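Local coordinates for delta-1-pyrroline-5-carboxylate dehydrogenase, mitochondrial (Mus musculus, PDB 4E3X), which oxidises glutamic gamma-semialdehyde to glutamate with NAD+, the second step of mitochondrial proline breakdown, at residues 196-201 and 541-546; 224-229 and 536-541; 375-380 and 429-434; 84-89 and 423-428. One frame throughout, in Å; residues are numbered along the deposited sequence. Where two conformers were deposited one is given.

Contact 1 (196-201 and 541-546)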
loop_
_atom_site.group_PDB
_atom_site.type_symbol
_atom_site.label_atom_id
_atom_site.label_comp_id
_atom_site.label_asym_id
_atom_site.label_seq_id
_atom_site.Cartn_x
_atom_site.Cartn_y
_atom_site.Cartn_z
ATOM N N VAL B 196 11.568 8.595 9.786
ATOM C CA VAL B 196 12.457 7.450 9.740
ATOM C C VAL B 196 11.761 6.380 8.904
ATOM O O VAL B 196 10.666 5.931 9.255
ATOM C CB VAL B 196 12.698 6.902 11.156
ATOM C CG1 VAL B 196 13.544 5.640 11.100
ATOM C CG2 VAL B 196 13.341 7.955 12.062
ATOM N N TYR B 197 12.383 5.977 7.800
ATOM C CA TYR B 197 11.802 4.967 6.923
ATOM C C TYR B 197 12.206 3.579 7.439
ATOM O O TYR B 197 13.172 2.974 6.963
ATOM C CB TYR B 197 12.179 5.232 5.454
ATOM C CG TYR B 197 11.498 6.488 4.952
ATOM C CD1 TYR B 197 10.169 6.458 4.548
ATOM C CD2 TYR B 197 12.156 7.722 4.952
ATOM C CE1 TYR B 197 9.522 7.605 4.124
ATOM C CE2 TYR B 197 11.510 8.877 4.532
ATOM C CZ TYR B 197 10.195 8.809 4.110
ATOM O OH TYR B 197 9.542 9.948 3.699
ATOM N N ARG B 198 11.473 3.099 8.446
ATOM C CA ARG B 198 11.740 1.817 9.091
ATOM C C ARG B 198 11.432 0.681 8.138
ATOM O O ARG B 198 10.457 0.741 7.393
ATOM C CB ARG B 198 10.839 1.623 10.318
ATOM C CG ARG B 198 10.932 2.704 11.396
ATOM C CD ARG B 198 9.955 2.422 12.547
ATOM N NE ARG B 198 8.576 2.299 12.077
ATOM C CZ ARG B 198 7.500 2.307 12.861
ATOM N NH1 ARG B 198 7.620 2.497 14.169
ATOM N NH2 ARG B 198 6.293 2.157 12.325
ATOM N N GLY B 199 12.210 -0.397 8.204
ATOM C CA GLY B 199 11.771 -1.638 7.590
ATOM C C GLY B 199 10.555 -2.177 8.333
ATOM O O GLY B 199 10.229 -1.704 9.420
ATOM N N LEU B 200 9.857 -3.141 7.744
ATOM C CA LEU B 200 8.732 -3.773 8.428
ATOM C C LEU B 200 9.251 -4.640 9.577
ATOM O O LEU B 200 10.329 -5.246 9.474
ATOM C CB LEU B 200 7.911 -4.614 7.452
ATOM C CG LEU B 200 7.545 -3.981 6.114
ATOM C CD1 LEU B 200 6.694 -4.933 5.277
ATOM C CD2 LEU B 200 6.854 -2.631 6.279
ATOM N N GLU B 201 8.500 -4.656 10.670
ATOM C CA GLU B 201 8.884 -5.447 11.818
ATOM C C GLU B 201 8.390 -6.866 11.592
ATOM O O GLU B 201 7.188 -7.098 11.483
ATOM C CB GLU B 201 8.281 -4.865 13.091
ATOM C CG GLU B 201 8.846 -5.477 14.353
ATOM C CD GLU B 201 8.286 -4.849 15.614
ATOM O OE1 GLU B 201 8.974 -4.920 16.649
ATOM O OE2 GLU B 201 7.167 -4.288 15.571
ATOM N N TRP B 541 7.408 -1.534 1.348
ATOM C CA TRP B 541 8.320 -2.294 2.211
ATOM C C TRP B 541 8.917 -1.462 3.341
ATOM O O TRP B 541 9.850 -1.896 4.010
ATOM C CB TRP B 541 9.401 -3.010 1.374
ATOM C CG TRP B 541 8.760 -3.717 0.229
ATOM C CD1 TRP B 541 8.880 -3.411 -1.095
ATOM C CD2 TRP B 541 7.817 -4.791 0.310
ATOM N NE1 TRP B 541 8.080 -4.239 -1.849
ATOM C CE2 TRP B 541 7.421 -5.100 -1.009
ATOM C CE3 TRP B 541 7.272 -5.531 1.370
ATOM C CZ2 TRP B 541 6.500 -6.104 -1.296
ATOM C CZ3 TRP B 541 6.368 -6.532 1.082
ATOM C CH2 TRP B 541 5.996 -6.818 -0.244
ATOM N N THR B 542 8.356 -0.280 3.563
ATOM C CA THR B 542 8.727 0.538 4.709
ATOM C C THR B 542 7.472 0.905 5.499
ATOM O O THR B 542 6.391 1.083 4.921
ATOM C CB THR B 542 9.530 1.812 4.289
ATOM O OG1 THR B 542 9.786 2.628 5.436
ATOM C CG2 THR B 542 8.773 2.654 3.275
ATOM N N SER B 543 7.619 0.991 6.818
ATOM C CA SER B 543 6.559 1.434 7.708
ATOM C C SER B 543 7.093 2.670 8.431
ATOM O O SER B 543 7.828 2.553 9.412
ATOM C CB SER B 543 6.231 0.316 8.707
ATOM O OG SER B 543 5.207 0.698 9.603
ATOM N N PRO B 544 6.774 3.869 7.919
ATOM C CA PRO B 544 7.474 5.050 8.438
ATOM C C PRO B 544 7.131 5.396 9.883
ATOM O O PRO B 544 6.022 5.148 10.356
ATOM C CB PRO B 544 7.020 6.169 7.491
ATOM C CG PRO B 544 6.608 5.443 6.220
ATOM C CD PRO B 544 5.967 4.181 6.725
ATOM N N GLN B 545 8.116 5.952 10.579
ATOM C CA GLN B 545 7.928 6.545 11.890
ATOM C C GLN B 545 8.227 8.025 11.766
ATOM O O GLN B 545 9.132 8.407 11.037
ATOM C CB GLN B 545 8.913 5.919 12.872
ATOM C CG GLN B 545 8.894 6.517 14.275
ATOM C CD GLN B 545 10.069 6.060 15.097
ATOM O OE1 GLN B 545 11.203 6.057 14.619
ATOM N NE2 GLN B 545 9.808 5.647 16.338
ATOM N N VAL B 546 7.476 8.873 12.455
ATOM C CA VAL B 546 7.802 10.291 12.505
ATOM C C VAL B 546 8.198 10.658 13.930
ATOM O O VAL B 546 7.477 10.323 14.878
ATOM C CB VAL B 546 6.623 11.152 12.047
ATOM C CG1 VAL B 546 6.986 12.624 12.133
ATOM C CG2 VAL B 546 6.231 10.763 10.627
#

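Contact 2 (224-229 and 536-541)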
loop_
_atom_site.group_PDB
_atom_site.type_symbol
_atom_site.label_atom_id
_atom_site.label_comp_id
_atom_site.label_asym_id
_atom_site.label_seq_id
_atom_site.Cartn_x
_atom_site.Cartn_y
_atom_site.Cartn_z
ATOM N N ALA B 224 14.687 -6.234 1.035
ATOM C CA ALA B 224 15.944 -6.206 1.773
ATOM C C ALA B 224 16.577 -4.811 1.752
ATOM O O ALA B 224 17.098 -4.336 2.768
ATOM C CB ALA B 224 16.907 -7.250 1.232
ATOM N N LEU B 225 16.541 -4.155 0.598
ATOM C CA LEU B 225 17.043 -2.790 0.473
ATOM C C LEU B 225 16.422 -1.855 1.507
ATOM O O LEU B 225 17.099 -0.977 2.055
ATOM C CB LEU B 225 16.761 -2.260 -0.931
ATOM C CG LEU B 225 17.013 -0.777 -1.196
ATOM C CD1 LEU B 225 18.508 -0.450 -1.166
ATOM C CD2 LEU B 225 16.380 -0.412 -2.540
ATOM N N MET B 226 15.139 -2.067 1.794
ATOM C CA MET B 226 14.397 -1.206 2.704
ATOM C C MET B 226 14.506 -1.629 4.167
ATOM O O MET B 226 13.760 -1.149 5.011
ATOM C CB MET B 226 12.932 -1.130 2.265
ATOM C CG MET B 226 12.761 -0.633 0.836
ATOM S SD MET B 226 13.567 0.937 0.486
ATOM C CE MET B 226 12.532 2.067 1.405
ATOM N N GLY B 227 15.464 -2.495 4.472
ATOM C CA GLY B 227 15.721 -2.851 5.859
ATOM C C GLY B 227 14.980 -4.070 6.357
ATOM O O GLY B 227 14.949 -4.335 7.555
ATOM N N ASN B 228 14.368 -4.804 5.435
ATOM C CA ASN B 228 13.707 -6.049 5.792
ATOM C C ASN B 228 14.623 -7.256 5.719
ATOM O O ASN B 228 15.678 -7.220 5.081
ATOM C CB ASN B 228 12.509 -6.280 4.883
ATOM C CG ASN B 228 11.497 -5.184 5.019
ATOM O OD1 ASN B 228 10.798 -5.125 6.023
ATOM N ND2 ASN B 228 11.442 -4.280 4.036
ATOM N N VAL B 229 14.194 -8.325 6.377
ATOM C CA VAL B 229 14.803 -9.629 6.207
ATOM C C VAL B 229 13.799 -10.532 5.494
ATOM O O VAL B 229 12.589 -10.361 5.628
ATOM C CB VAL B 229 15.284 -10.236 7.543
ATOM C CG1 VAL B 229 16.379 -9.367 8.142
ATOM C CG2 VAL B 229 14.130 -10.411 8.521
ATOM N N HIS B 536 7.624 4.281 -6.506
ATOM C CA HIS B 536 6.753 4.099 -5.348
ATOM C C HIS B 536 6.737 2.681 -4.791
ATOM O O HIS B 536 6.267 2.449 -3.677
ATOM C CB HIS B 536 5.330 4.528 -5.701
ATOM C CG HIS B 536 5.241 5.931 -6.200
ATOM N ND1 HIS B 536 4.711 6.249 -7.431
ATOM C CD2 HIS B 536 5.624 7.101 -5.639
ATOM C CE1 HIS B 536 4.774 7.556 -7.607
ATOM N NE2 HIS B 536 5.323 8.097 -6.535
ATOM N N TYR B 537 7.231 1.730 -5.577
ATOM C CA TYR B 537 7.225 0.323 -5.175
ATOM C C TYR B 537 7.849 0.095 -3.800
ATOM O O TYR B 537 7.301 -0.657 -2.988
ATOM C CB TYR B 537 7.977 -0.479 -6.224
ATOM C CG TYR B 537 8.047 -1.970 -5.997
ATOM C CD1 TYR B 537 6.902 -2.756 -6.061
ATOM C CD2 TYR B 537 9.266 -2.598 -5.772
ATOM C CE1 TYR B 537 6.966 -4.127 -5.892
ATOM C CE2 TYR B 537 9.344 -3.971 -5.598
ATOM C CZ TYR B 537 8.190 -4.731 -5.668
ATOM O OH TYR B 537 8.265 -6.100 -5.512
ATOM N N ILE B 538 8.976 0.748 -3.534
ATOM C CA ILE B 538 9.690 0.540 -2.276
ATOM C C ILE B 538 8.866 0.960 -1.060
ATOM O O ILE B 538 9.112 0.482 0.048
ATOM C CB ILE B 538 11.060 1.254 -2.235
ATOM C CG1 ILE B 538 10.906 2.729 -2.611
ATOM C CG2 ILE B 538 12.073 0.533 -3.122
ATOM C CD1 ILE B 538 12.144 3.548 -2.337
ATOM N N LEU B 539 7.870 1.819 -1.270
ATOM C CA LEU B 539 7.028 2.282 -0.167
ATOM C C LEU B 539 6.204 1.159 0.462
ATOM O O LEU B 539 5.783 1.268 1.616
ATOM C CB LEU B 539 6.121 3.433 -0.603
ATOM C CG LEU B 539 6.880 4.723 -0.898
ATOM C CD1 LEU B 539 6.004 5.705 -1.645
ATOM C CD2 LEU B 539 7.385 5.324 0.404
ATOM N N ARG B 540 5.950 0.090 -0.288
ATOM C CA ARG B 540 5.244 -1.041 0.311
ATOM C C ARG B 540 6.088 -1.746 1.373
ATOM O O ARG B 540 5.552 -2.474 2.215
ATOM C CB ARG B 540 4.821 -2.057 -0.749
ATOM C CG ARG B 540 3.757 -1.560 -1.741
ATOM C CD ARG B 540 2.466 -1.033 -1.061
ATOM N NE ARG B 540 1.645 -2.087 -0.448
ATOM C CZ ARG B 540 1.058 -2.001 0.750
ATOM N NH1 ARG B 540 1.223 -0.923 1.505
ATOM N NH2 ARG B 540 0.317 -3.007 1.205
ATOM N N TRP B 541 7.408 -1.534 1.348
ATOM C CA TRP B 541 8.320 -2.294 2.211
ATOM C C TRP B 541 8.917 -1.462 3.341
ATOM O O TRP B 541 9.850 -1.896 4.010
ATOM C CB TRP B 541 9.401 -3.010 1.374
ATOM C CG TRP B 541 8.760 -3.717 0.229
ATOM C CD1 TRP B 541 8.880 -3.411 -1.095
ATOM C CD2 TRP B 541 7.817 -4.791 0.310
ATOM N NE1 TRP B 541 8.080 -4.239 -1.849
ATOM C CE2 TRP B 541 7.421 -5.100 -1.009
ATOM C CE3 TRP B 541 7.272 -5.531 1.370
ATOM C CZ2 TRP B 541 6.500 -6.104 -1.296
ATOM C CZ3 TRP B 541 6.368 -6.532 1.082
ATOM C CH2 TRP B 541 5.996 -6.818 -0.244
#

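Contact 3 (375-380 and 429-434)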
loop_
_atom_site.group_PDB
_atom_site.type_symbol
_atom_site.label_atom_id
_atom_site.label_comp_id
_atom_site.label_asym_id
_atom_site.label_seq_id
_atom_site.Cartn_x
_atom_site.Cartn_y
_atom_site.Cartn_z
ATOM N N ILE B 375 9.947 -18.274 -38.667
ATOM C CA ILE B 375 10.282 -18.349 -37.246
ATOM C C ILE B 375 10.990 -19.659 -36.933
ATOM O O ILE B 375 10.450 -20.738 -37.168
ATOM C CB ILE B 375 9.033 -18.231 -36.360
ATOM C CG1 ILE B 375 8.396 -16.852 -36.533
ATOM C CG2 ILE B 375 9.389 -18.494 -34.897
ATOM C CD1 ILE B 375 7.060 -16.700 -35.830
ATOM N N LYS B 376 12.205 -19.552 -36.410
ATOM C CA LYS B 376 13.001 -20.726 -36.083
ATOM C C LYS B 376 12.877 -21.073 -34.607
ATOM O O LYS B 376 13.164 -20.247 -33.737
ATOM C CB LYS B 376 14.471 -20.492 -36.433
ATOM N N VAL B 377 12.447 -22.300 -34.337
ATOM C CA VAL B 377 12.368 -22.827 -32.980
ATOM C C VAL B 377 13.460 -23.882 -32.813
ATOM O O VAL B 377 13.583 -24.795 -33.633
ATOM C CB VAL B 377 10.977 -23.439 -32.700
ATOM C CG1 VAL B 377 10.932 -24.055 -31.311
ATOM C CG2 VAL B 377 9.882 -22.381 -32.871
ATOM N N GLY B 378 14.280 -23.742 -31.777
ATOM C CA GLY B 378 15.393 -24.657 -31.592
ATOM C C GLY B 378 16.195 -24.396 -30.329
ATOM O O GLY B 378 15.736 -23.705 -29.424
ATOM N N ASP B 379 17.400 -24.956 -30.287
ATOM C CA ASP B 379 18.300 -24.871 -29.139
ATOM C C ASP B 379 18.969 -23.500 -29.139
ATOM O O ASP B 379 19.714 -23.176 -30.064
ATOM C CB ASP B 379 19.331 -26.002 -29.272
ATOM C CG ASP B 379 20.362 -26.024 -28.156
ATOM O OD1 ASP B 379 20.713 -24.969 -27.595
ATOM O OD2 ASP B 379 20.860 -27.131 -27.858
ATOM N N PRO B 380 18.707 -22.686 -28.097
ATOM C CA PRO B 380 19.201 -21.303 -28.086
ATOM C C PRO B 380 20.693 -21.201 -27.774
ATOM O O PRO B 380 21.315 -20.192 -28.105
ATOM C CB PRO B 380 18.394 -20.661 -26.956
ATOM C CG PRO B 380 18.156 -21.792 -25.994
ATOM C CD PRO B 380 17.992 -23.032 -26.852
ATOM N N VAL B 429 7.172 -26.463 -28.664
ATOM C CA VAL B 429 5.879 -26.096 -29.234
ATOM C C VAL B 429 6.100 -25.078 -30.346
ATOM O O VAL B 429 6.754 -24.057 -30.131
ATOM C CB VAL B 429 4.965 -25.462 -28.162
ATOM C CG1 VAL B 429 3.595 -25.126 -28.746
ATOM C CG2 VAL B 429 4.834 -26.393 -26.963
ATOM N N GLU B 430 5.570 -25.355 -31.537
ATOM C CA GLU B 430 5.646 -24.388 -32.628
ATOM C C GLU B 430 4.777 -23.171 -32.314
ATOM O O GLU B 430 3.786 -23.286 -31.586
ATOM C CB GLU B 430 5.185 -25.022 -33.943
ATOM C CG GLU B 430 6.065 -26.167 -34.420
ATOM C CD GLU B 430 7.517 -25.758 -34.603
ATOM O OE1 GLU B 430 8.407 -26.530 -34.186
ATOM O OE2 GLU B 430 7.771 -24.673 -35.170
ATOM N N PRO B 431 5.134 -22.002 -32.868
ATOM C CA PRO B 431 4.237 -20.859 -32.696
ATOM C C PRO B 431 2.912 -21.151 -33.391
ATOM O O PRO B 431 2.902 -21.735 -34.478
ATOM C CB PRO B 431 4.983 -19.716 -33.393
ATOM C CG PRO B 431 5.890 -20.384 -34.365
ATOM C CD PRO B 431 6.295 -21.676 -33.716
ATOM N N CYS B 432 1.809 -20.770 -32.760
ATOM C CA CYS B 432 0.496 -21.096 -33.288
ATOM C C CYS B 432 -0.364 -19.848 -33.403
ATOM O O CYS B 432 -0.473 -19.075 -32.456
ATOM C CB CYS B 432 -0.192 -22.133 -32.395
ATOM S SG CYS B 432 -1.772 -22.744 -33.029
ATOM N N ILE B 433 -0.971 -19.662 -34.570
ATOM C CA ILE B 433 -1.907 -18.571 -34.800
ATOM C C ILE B 433 -3.273 -19.172 -35.071
ATOM O O ILE B 433 -3.419 -20.015 -35.958
ATOM C CB ILE B 433 -1.486 -17.688 -35.987
ATOM C CG1 ILE B 433 -0.060 -17.167 -35.785
ATOM C CG2 ILE B 433 -2.468 -16.543 -36.169
ATOM C CD1 ILE B 433 0.501 -16.412 -36.981
ATOM N N ILE B 434 -4.260 -18.730 -34.300
ATOM C CA ILE B 434 -5.614 -19.266 -34.351
ATOM C C ILE B 434 -6.570 -18.119 -34.618
ATOM O O ILE B 434 -6.384 -17.027 -34.071
ATOM C CB ILE B 434 -5.973 -19.913 -32.990
ATOM C CG1 ILE B 434 -5.096 -21.143 -32.741
ATOM C CG2 ILE B 434 -7.471 -20.236 -32.892
ATOM C CD1 ILE B 434 -5.051 -21.577 -31.294
#

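Contact 4 (84-89 and 423-428)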
loop_
_atom_site.group_PDB
_atom_site.type_symbol
_atom_site.label_atom_id
_atom_site.label_comp_id
_atom_site.label_asym_id
_atom_site.label_seq_id
_atom_site.Cartn_x
_atom_site.Cartn_y
_atom_site.Cartn_z
ATOM N N PRO B 84 15.064 -26.831 -20.498
ATOM C CA PRO B 84 13.792 -27.020 -21.212
ATOM C C PRO B 84 13.931 -27.584 -22.632
ATOM O O PRO B 84 13.045 -28.320 -23.086
ATOM C CB PRO B 84 13.209 -25.605 -21.254
ATOM C CG PRO B 84 13.732 -24.980 -20.009
ATOM C CD PRO B 84 15.142 -25.505 -19.862
ATOM N N PHE B 85 15.015 -27.241 -23.323
ATOM C CA PHE B 85 15.214 -27.677 -24.707
ATOM C C PHE B 85 16.012 -28.980 -24.819
ATOM O O PHE B 85 16.237 -29.493 -25.915
ATOM C CB PHE B 85 15.876 -26.562 -25.524
ATOM C CG PHE B 85 17.160 -26.046 -24.924
ATOM C CD1 PHE B 85 18.376 -26.653 -25.214
ATOM C CD2 PHE B 85 17.152 -24.957 -24.063
ATOM C CE1 PHE B 85 19.561 -26.182 -24.656
ATOM C CE2 PHE B 85 18.325 -24.482 -23.501
ATOM C CZ PHE B 85 19.534 -25.090 -23.802
ATOM N N ASN B 86 16.430 -29.512 -23.677
ATOM C CA ASN B 86 17.152 -30.779 -23.619
ATOM C C ASN B 86 16.963 -31.331 -22.224
ATOM O O ASN B 86 17.858 -31.223 -21.381
ATOM C CB ASN B 86 18.641 -30.586 -23.910
ATOM C CG ASN B 86 19.416 -31.898 -23.890
ATOM O OD1 ASN B 86 18.834 -32.979 -23.956
ATOM N ND2 ASN B 86 20.737 -31.803 -23.790
ATOM N N HIS B 87 15.785 -31.891 -21.970
ATOM C CA HIS B 87 15.394 -32.186 -20.597
ATOM C C HIS B 87 16.141 -33.367 -19.986
ATOM O O HIS B 87 16.010 -33.629 -18.794
ATOM C CB HIS B 87 13.871 -32.312 -20.434
ATOM C CG HIS B 87 13.202 -33.106 -21.509
ATOM N ND1 HIS B 87 13.557 -34.403 -21.812
ATOM C CD2 HIS B 87 12.183 -32.790 -22.345
ATOM C CE1 HIS B 87 12.792 -34.848 -22.793
ATOM N NE2 HIS B 87 11.951 -33.888 -23.136
ATOM N N ALA B 88 16.945 -34.060 -20.792
ATOM C CA ALA B 88 17.868 -35.056 -20.259
ATOM C C ALA B 88 18.995 -34.393 -19.459
ATOM O O ALA B 88 19.659 -35.049 -18.654
ATOM C CB ALA B 88 18.441 -35.911 -21.381
ATOM N N HIS B 89 19.210 -33.098 -19.692
ATOM C CA HIS B 89 20.221 -32.333 -18.965
ATOM C C HIS B 89 19.639 -31.811 -17.652
ATOM O O HIS B 89 18.797 -30.919 -17.644
ATOM C CB HIS B 89 20.740 -31.170 -19.832
ATOM C CG HIS B 89 21.837 -30.363 -19.197
ATOM N ND1 HIS B 89 22.261 -29.160 -19.722
ATOM C CD2 HIS B 89 22.601 -30.584 -18.097
ATOM C CE1 HIS B 89 23.234 -28.672 -18.971
ATOM N NE2 HIS B 89 23.454 -29.514 -17.975
ATOM N N GLU B 423 7.666 -33.347 -27.436
ATOM C CA GLU B 423 8.420 -33.306 -26.182
ATOM C C GLU B 423 9.440 -34.432 -26.035
ATOM O O GLU B 423 9.854 -34.753 -24.922
ATOM C CB GLU B 423 7.494 -33.249 -24.959
ATOM C CG GLU B 423 6.558 -34.435 -24.795
ATOM C CD GLU B 423 5.736 -34.346 -23.517
ATOM O OE1 GLU B 423 6.145 -33.609 -22.592
ATOM O OE2 GLU B 423 4.677 -35.004 -23.439
ATOM N N SER B 424 9.868 -35.008 -27.155
ATOM C CA SER B 424 10.824 -36.114 -27.103
ATOM C C SER B 424 12.218 -35.699 -26.600
ATOM O O SER B 424 12.886 -36.474 -25.910
ATOM C CB SER B 424 10.926 -36.821 -28.462
ATOM O OG SER B 424 11.503 -35.975 -29.441
ATOM N N VAL B 425 12.651 -34.489 -26.945
ATOM C CA VAL B 425 13.988 -34.015 -26.576
ATOM C C VAL B 425 13.924 -32.792 -25.660
ATOM O O VAL B 425 14.632 -32.716 -24.651
ATOM C CB VAL B 425 14.823 -33.679 -27.828
ATOM C CG1 VAL B 425 16.171 -33.097 -27.432
ATOM C CG2 VAL B 425 15.007 -34.925 -28.692
ATOM N N GLY B 426 13.086 -31.830 -26.039
ATOM C CA GLY B 426 12.790 -30.672 -25.211
ATOM C C GLY B 426 11.296 -30.448 -25.269
ATOM O O GLY B 426 10.605 -31.149 -26.001
ATOM N N TYR B 427 10.789 -29.483 -24.513
ATOM C CA TYR B 427 9.353 -29.204 -24.508
ATOM C C TYR B 427 8.984 -28.258 -25.651
ATOM O O TYR B 427 8.589 -27.117 -25.432
ATOM C CB TYR B 427 8.926 -28.657 -23.142
ATOM C CG TYR B 427 9.275 -29.621 -22.027
ATOM C CD1 TYR B 427 8.647 -30.858 -21.936
ATOM C CD2 TYR B 427 10.254 -29.313 -21.084
ATOM C CE1 TYR B 427 8.965 -31.759 -20.935
ATOM C CE2 TYR B 427 10.577 -30.207 -20.072
ATOM C CZ TYR B 427 9.927 -31.426 -20.002
ATOM O OH TYR B 427 10.245 -32.320 -19.004
ATOM N N TYR B 428 9.113 -28.751 -26.879
ATOM C CA TYR B 428 9.015 -27.897 -28.052
ATOM C C TYR B 428 7.600 -27.719 -28.590
ATOM O O TYR B 428 6.928 -28.688 -28.955
ATOM C CB TYR B 428 9.917 -28.432 -29.160
ATOM C CG TYR B 428 11.381 -28.068 -29.023
ATOM C CD1 TYR B 428 11.812 -26.753 -29.177
ATOM C CD2 TYR B 428 12.337 -29.046 -28.784
ATOM C CE1 TYR B 428 13.151 -26.425 -29.078
ATOM C CE2 TYR B 428 13.679 -28.726 -28.687
ATOM C CZ TYR B 428 14.079 -27.417 -28.841
ATOM O OH TYR B 428 15.414 -27.102 -28.755
HETATM O O HOH W 1 17.109 -29.053 -28.465
HETATM O O HOH W 2 16.618 -34.468 -23.837
#

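Contact 1 (196-201 and 541-546)
Arg198 presents one side of its guanidinium, NE and NH2, to Ser543. NE gives the firmer bond, 2.8 Å to Ser543 O, with that oxygen in the guanidinium plane. NH2 turns to the side chain and meets Ser543 OG at 3.3 Å, tilted somewhat out of the plane. A bend at chi3 (-56°) folds the arginine back onto the strand 542-546. One guanidinium face is covered by Gln545 CB, which stands 3.5 Å above the plane, nearer the group's border than its middle, while the Gln545 amide is turned only 30° from the guanidinium. Val196 lies alongside Gln545, and CG2 of the valine touches OE1 of the glutamine. Beneath these side chains Val196 and Gln545 form an antiparallel hydrogen-bonded pair, Val196 N to Gln545 O being 2.7 Å. This two-stranded unit is the arm that aldehyde dehydrogenases use to oligomerise: Arg198 NH1 and Gln545 NE2 bond to Arg498 O and Ala501 O of the second subunit, and Asn529 of that subunit reaches Ser543 OG. Nearer the body of the subunit, Arg198 O takes two donors from opposite faces of its carbonyl plane, Ser543 N and Thr542 OG1, the latter at 2.8 Å. The threonine hydroxyl, placed anti to its own N (chi1 176°), also sits at the edge of the Tyr197 ring. Leu200 splits its branches: CD2 presses on the backbone of Thr542 and Ser543, whereas CD1 meets the Trp541 ring edge-on, 4.0 Å from CE3.

Contact 2 (224-229 and 536-541)
A Schellman motif closes helix 213-225, and the turn it makes meets the 3-10 segment 537-540 and Trp541 after it. Gly227, with positive phi (92°), is its C-prime residue, and the backbone there delivers Met226 and Asn228 to the other chain segment. Asn228 uses its amide nitrogen: ND2 donates to Trp541 O at 2.9 Å in a nearly straight bond (169°), made in the protein interior. The acceptor lies in the asparagine amide plane, and the donor comes in on a lone pair within the carbonyl plane, so both groups are well aligned. The asparagine has further bonds, ND2 to Pro223 O and OD1 to Leu200 N, which fix the amide's rotation from either end. Met226 supplies the apolar half. Its chain, bent at chi2 and chi3, curls across Ile538 at about a right angle, bringing SD to 3.7 Å from Ile538 CB and CE to 4.0 Å from Ile538 CD1. Closer to its root, Met226 CB rests 3.6 Å from Trp541 O. Leu225 adds a looser touch through CD2 on Ile538 CG2. Helices 121-136 and 155-180 pack on Leu225 and Met226, with Phe176 of the latter helix against Ile538. The chain then runs on from Asn228 into strand 230-233, completing a beta-alpha-beta crossover from strand 203-207 in the parallel sheet of the NAD-binding domain.

Contact 3 (375-380 and 429-434)
The planar group in this contact is the Glu430 carboxylate, and what meets it across the contact is a methyl: Val377 CG2 stands 3.9 Å from OE2, displaced to one side of the carboxylate plane. A bend at chi2 (-57°) folds the glutamate back so that its end comes closer to Val377 than its root does. Pro431, whose ring is puckered rather than flat, carries most of the apolar contact. Val377 points its CG2 at the Pro431 ring, 3.8 Å from CD. That single methyl therefore bridges two neighbours, the pyrrolidine on one hand and the acid on the other. Ile375 passes Pro431 in the opposite direction; its CG2 is 4.0 Å from Pro431 CG, and its CD1 is 4.1 Å from the same CG, so two methyls of the isoleucine converge on one ring atom from the same side. Val377 CG1 lies more loosely against Val429 O. No hydrogen bond joins the two segments, and the union rests on van der Waals contact. Beyond them, Phe341 of helix 329-341 packs on both Ile375 and Pro431, while Trp557 of the second subunit touches Ile375. The polar tie is made next door, where Pro431 O accepts from His372 NE2 at the end of helix 361-372. The loop after that helix packs against the start of strand 428-436 of the large mixed sheet, an alpha/beta arrangement that belongs to the catalytic domain of the aldehyde dehydrogenase fold.

Contact 4 (84-89 and 423-428)
Phe85, just before the type I turn from Asn86 to His89, brings its CA within 3.9 Å of the CA of Gly426, in the inverse gamma turn centred on Tyr427. Two backbone bonds flank this point: Tyr427 N to Pro84 O at 2.9 Å and His87 N to Val425 O at 3.0 Å. His87 is the side chain that reaches across. With CG set between its own N and carbonyl carbon (chi1 44°), the imidazole slides under Val425 O, which stands 3.2 Å above the centre of the ring. Its NE2 donates to Glu423 O at 2.9 Å, the oxygen lying in the ring plane, though the nitrogen approaches from above the plane of that carbonyl. CD2 of the histidine sits over one face of the Tyr427 ring, 3.5 Å from CZ, the two planes inclined by 44°. Tyr428 OH touches Phe85 CB at 3.3 Å, and a water joins that hydroxyl to Phe85 O. A second water donates to Asn86 OD1 and Val425 O and accepts from Ala88 N. The bond to Glu423 O means that NE2 carries a hydrogen, while Val425 O, lying over the imidazole, accepts from both His87 N and a water.

In the fold
The four contacts form two pairs on opposite sides of the chain's centre. Contacts 1 and 2 have centres 9 Å apart, share Trp541 and are joined by Leu200 N to Asn228 OD1; they tie the two-stranded oligomerisation arm to the NAD-binding domain. Contacts 3 and 4, centres 14 Å apart, meet where Tyr428 and Phe85 touch 378-380, beside strand 428-436. The pairs are about 39 to 48 Å apart between centres. Along the chain, contact 2 nests inside contact 1 and contact 3 inside both, whereas contact 4 crosses all three. The chain returns at 536-546 to the arm of strand 191-199 after building most of the NAD-binding sheet and the large mixed catalytic-domain sheet.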